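Local coordinates for UPF0311 protein CA_C3321 (Clostridium acetobutylicum ATCC 824, PDB 3G7G) that is of unknown function but folds into a closed antiparallel beta-barrel, belongs to the UPF0311 (DUF3237) family and forms a four-chain assembly, at residues Ser16-Thr20 with Asn149-Lys153; Gly58-Ser62 with Leu73-Tyr77. All coordinates share one frame; numbering follows the deposited sequence.

Contact 1. Residues Ser16-Thr20 with Asn149-Lys153; sequences SITIT and NVLLK
The carbonyl oxygen of L152 meets two adjacent residues: the amide N of I17 donates to L152 O at 2.8 Å, and CA of S16 adds a bent C-H···O contact to L152 O at 3.0 Å. Together they mark the seam of an eight-stranded antiparallel beta-barrel, where the first strand meets the last; the local strand directions differ by 168°. I17 and L152 form a hydrogen-bonded pair, completed by L152 N to I17 O at 2.9 Å, and I19 with V150 forms the next one, with both of its amides engaged.

Alternation of side chains sorts the contact into two faces. I17, I19, V150 and L152 share the apolar face, on which I17 also meets I79 and L152 meets Y77 of strand 71-81 across the barrel, evidence that this side looks inward. Here I19 and V150 lie side by side, I19 CB being 3.7 Å from V150 CG1. The diagonal pair I19 and L152 converges because each chain leans back beside its own backbone N (chi1 -69° for I19, -53° for L152), and in antiparallel strands these leans run toward each other.

The other face, carrying S16, T18, L151 and K153, is more mixed. T18 sets its methyl CG2 on the CB of N149, while its hydroxyl OG1 rests against L151 CD1 at 3.5 Å. Tightest of all the apolar contacts is that on the inner face, where the methyl carbons I19 CD1 and L152 CD1 stand 3.3 Å apart, shorter than usual van der Waals contact.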
# COMPACT_ATOMS: atom_id res chain seq x y z
N SER A 16 24.30 -1.98 7.83
CA SER A 16 24.43 -1.74 6.41
C SER A 16 24.22 -3.04 5.68
O SER A 16 24.43 -4.12 6.25
CB SER A 16 25.84 -1.29 6.08
OG SER A 16 26.15 -0.12 6.80
N ILE A 17 23.86 -2.94 4.42
CA ILE A 17 23.88 -4.11 3.54
C ILE A 17 24.60 -3.70 2.27
O ILE A 17 24.30 -2.66 1.72
CB ILE A 17 22.47 -4.63 3.22
CG1 ILE A 17 21.65 -4.80 4.50
CG2 ILE A 17 22.55 -5.97 2.49
CD1 ILE A 17 20.23 -5.32 4.28
N THR A 18 25.57 -4.51 1.84
CA THR A 18 26.14 -4.35 0.51
C THR A 18 25.57 -5.45 -0.36
O THR A 18 25.75 -6.62 -0.07
CB THR A 18 27.66 -4.40 0.52
OG1 THR A 18 28.13 -3.39 1.42
CG2 THR A 18 28.22 -4.12 -0.87
N ILE A 19 24.87 -5.06 -1.42
CA ILE A 19 24.14 -5.97 -2.27
C ILE A 19 24.73 -6.04 -3.68
O ILE A 19 25.00 -5.02 -4.29
CB ILE A 19 22.66 -5.48 -2.43
CG1 ILE A 19 21.90 -5.62 -1.12
CG2 ILE A 19 21.95 -6.27 -3.48
CD1 ILE A 19 20.56 -4.90 -1.11
N THR A 20 24.87 -7.26 -4.19
CA THR A 20 25.18 -7.51 -5.58
C THR A 20 23.87 -7.80 -6.29
O THR A 20 23.09 -8.64 -5.87
CB THR A 20 26.15 -8.72 -5.72
OG1 THR A 20 27.33 -8.49 -4.94
CG2 THR A 20 26.55 -8.95 -7.16
N ASN A 149 27.99 -2.51 -6.78
CA ASN A 149 27.04 -2.86 -5.72
C ASN A 149 26.05 -1.74 -5.43
O ASN A 149 26.20 -0.64 -5.95
CB ASN A 149 27.80 -3.16 -4.44
CG ASN A 149 28.59 -4.42 -4.52
OD1 ASN A 149 28.03 -5.49 -4.83
ND2 ASN A 149 29.90 -4.33 -4.30
N VAL A 150 25.04 -2.02 -4.60
CA VAL A 150 24.35 -0.94 -3.90
C VAL A 150 24.67 -1.06 -2.41
O VAL A 150 24.63 -2.14 -1.85
CB VAL A 150 22.84 -0.85 -4.22
CG1 VAL A 150 22.14 -2.18 -4.06
CG2 VAL A 150 22.15 0.23 -3.37
N LEU A 151 25.07 0.06 -1.81
CA LEU A 151 25.37 0.15 -0.38
C LEU A 151 24.15 0.77 0.27
O LEU A 151 23.75 1.86 -0.11
CB LEU A 151 26.60 1.03 -0.12
CG LEU A 151 26.99 1.26 1.35
CD1 LEU A 151 27.29 -0.08 2.06
CD2 LEU A 151 28.21 2.25 1.53
N LEU A 152 23.56 0.07 1.24
CA LEU A 152 22.44 0.58 2.00
C LEU A 152 22.85 0.75 3.43
O LEU A 152 23.37 -0.17 4.02
CB LEU A 152 21.28 -0.41 1.95
CG LEU A 152 20.85 -0.85 0.55
CD1 LEU A 152 20.05 -2.15 0.67
CD2 LEU A 152 20.07 0.28 -0.10
N LYS A 153 22.65 1.94 3.98
CA LYS A 153 22.85 2.21 5.40
C LYS A 153 21.50 2.49 6.04
O LYS A 153 20.77 3.36 5.58
CB LYS A 153 23.78 3.40 5.60
CG LYS A 153 25.24 3.03 5.53
CD LYS A 153 26.16 4.21 5.11
CE LYS A 153 27.60 3.95 5.58
NZ LYS A 153 28.68 4.64 4.79

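Contact 2. Residues Gly58-Ser62 with Leu73-Tyr77; sequences GGIDS and LSARY
Backbone hydrogen bonds come in two reciprocal pairs, I60 with R76 and S62 with S74. In the first, R76 N reaches I60 O at 3.0 Å; in the second, S62 N approaches S74 O at 2.9 Å from 42° above the carbonyl plane, so that this donor misses the lone pairs.

Two waters on the face of I60 and R76 flank the first pair along the strands. Water 1 donates to G58 O and to R76 O, the latter at 2.7 Å; R76 O also accepts from I60 N and takes a C-H···O contact from G59 CA. Water 2 donates to I60 O and, weakly, to S74 O.

These bonds join the two arms of a beta hairpin, strands 53-65 and 71-81, neighbours in the barrel that run here at 160° to each other.

Van der Waals contacts gather on the face of D61 and A75. D61 swings its carboxylate away from its own amide N (chi1 -165°), which lays CG against A75 CB at 3.8 Å and brings OD2 to 3.3 Å from L73 CD2; OD2 is hydrogen-bonded to Q63. A75 CB sits in plane at the edge of the Y77 ring. Without a side chain, G59 lets its CA approach Y77 CB to 3.7 Å.

Polar groups on the opposite face reach another chain: S62 OG bonds Y88 of the second subunit, S74 OG and R76 NH2 pair reciprocally with R76 and S74 of that subunit, and R76 NE salt-bridges E90 of its own chain.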
# COMPACT_ATOMS: atom_id res chain seq x y z
N GLY A 58 15.61 -14.95 -3.47
CA GLY A 58 14.23 -14.51 -3.73
C GLY A 58 14.02 -13.02 -3.87
O GLY A 58 12.91 -12.59 -4.09
N GLY A 59 15.09 -12.24 -3.73
CA GLY A 59 15.03 -10.80 -3.67
C GLY A 59 14.91 -10.15 -5.04
O GLY A 59 15.65 -10.47 -5.97
N ILE A 60 13.96 -9.24 -5.15
CA ILE A 60 13.75 -8.47 -6.36
C ILE A 60 13.48 -7.01 -5.99
O ILE A 60 12.69 -6.74 -5.07
CB ILE A 60 12.54 -9.00 -7.12
CG1 ILE A 60 12.89 -10.34 -7.79
CG2 ILE A 60 12.08 -7.98 -8.16
CD1 ILE A 60 13.83 -10.20 -9.02
N ASP A 61 14.14 -6.08 -6.68
CA ASP A 61 13.75 -4.68 -6.66
C ASP A 61 12.90 -4.35 -7.91
O ASP A 61 13.38 -4.44 -9.04
CB ASP A 61 14.96 -3.77 -6.58
CG ASP A 61 14.59 -2.33 -6.20
OD1 ASP A 61 13.37 -2.02 -6.11
OD2 ASP A 61 15.50 -1.49 -5.99
N SER A 62 11.63 -4.04 -7.70
CA SER A 62 10.78 -3.58 -8.76
C SER A 62 10.87 -2.05 -8.85
O SER A 62 10.58 -1.35 -7.89
CB SER A 62 9.36 -4.01 -8.52
OG SER A 62 8.58 -3.69 -9.64
N LEU A 73 11.41 3.01 -6.38
CA LEU A 73 11.94 1.70 -6.06
C LEU A 73 11.12 0.99 -4.99
O LEU A 73 10.74 1.61 -4.00
CB LEU A 73 13.37 1.86 -5.49
CG LEU A 73 14.31 2.58 -6.46
CD1 LEU A 73 14.86 3.80 -5.82
CD2 LEU A 73 15.44 1.67 -6.97
N SER A 74 10.86 -0.30 -5.20
CA SER A 74 10.21 -1.16 -4.20
C SER A 74 10.85 -2.52 -4.20
O SER A 74 10.60 -3.35 -5.10
CB SER A 74 8.71 -1.24 -4.46
OG SER A 74 8.03 -1.94 -3.39
N ALA A 75 11.68 -2.77 -3.20
CA ALA A 75 12.43 -4.06 -3.05
C ALA A 75 11.84 -4.98 -1.99
O ALA A 75 11.39 -4.52 -0.96
CB ALA A 75 13.95 -3.80 -2.74
N ARG A 76 11.73 -6.27 -2.30
CA ARG A 76 11.31 -7.25 -1.34
C ARG A 76 12.33 -8.33 -1.31
O ARG A 76 12.55 -9.03 -2.33
CB ARG A 76 9.99 -7.89 -1.73
CG ARG A 76 8.85 -6.94 -1.85
CD ARG A 76 7.66 -7.67 -2.41
NE ARG A 76 6.45 -6.92 -2.20
CZ ARG A 76 5.26 -7.28 -2.63
NH1 ARG A 76 5.12 -8.38 -3.31
NH2 ARG A 76 4.20 -6.52 -2.36
N TYR A 77 12.94 -8.49 -0.13
CA TYR A 77 13.96 -9.49 0.11
C TYR A 77 14.08 -9.74 1.61
O TYR A 77 13.36 -9.13 2.41
CB TYR A 77 15.28 -9.02 -0.49
CG TYR A 77 15.82 -7.72 0.04
CD1 TYR A 77 16.78 -7.69 1.04
CD2 TYR A 77 15.40 -6.51 -0.50
CE1 TYR A 77 17.28 -6.48 1.50
CE2 TYR A 77 15.87 -5.31 -0.02
CZ TYR A 77 16.82 -5.29 0.97
OH TYR A 77 17.30 -4.07 1.42
O HOH W 1 11.18 -10.57 -4.10
O HOH W 2 9.79 -6.60 -5.58

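Overall arrangement
From the N terminus, strand 11-30 supplies residues 16-20, whose partner 149-153 comes only near the end of the chain; contact 1 thus closes a long loop of 128 intervening residues and shuts the barrel. Contact 2 is nested within it and closes a short loop, the ten residues between its segments, which hold the turn of hairpin 53-65/71-81. The two centres lie about 13 Å apart on one sheet, yet they touch through the barrel interior. Y77 makes the connection: its OH lies 3.4 Å from L152 CD1, and its CE1 is 4.2 Å from I17 CD1. The fourth strand thereby packs against the joined first and last strands.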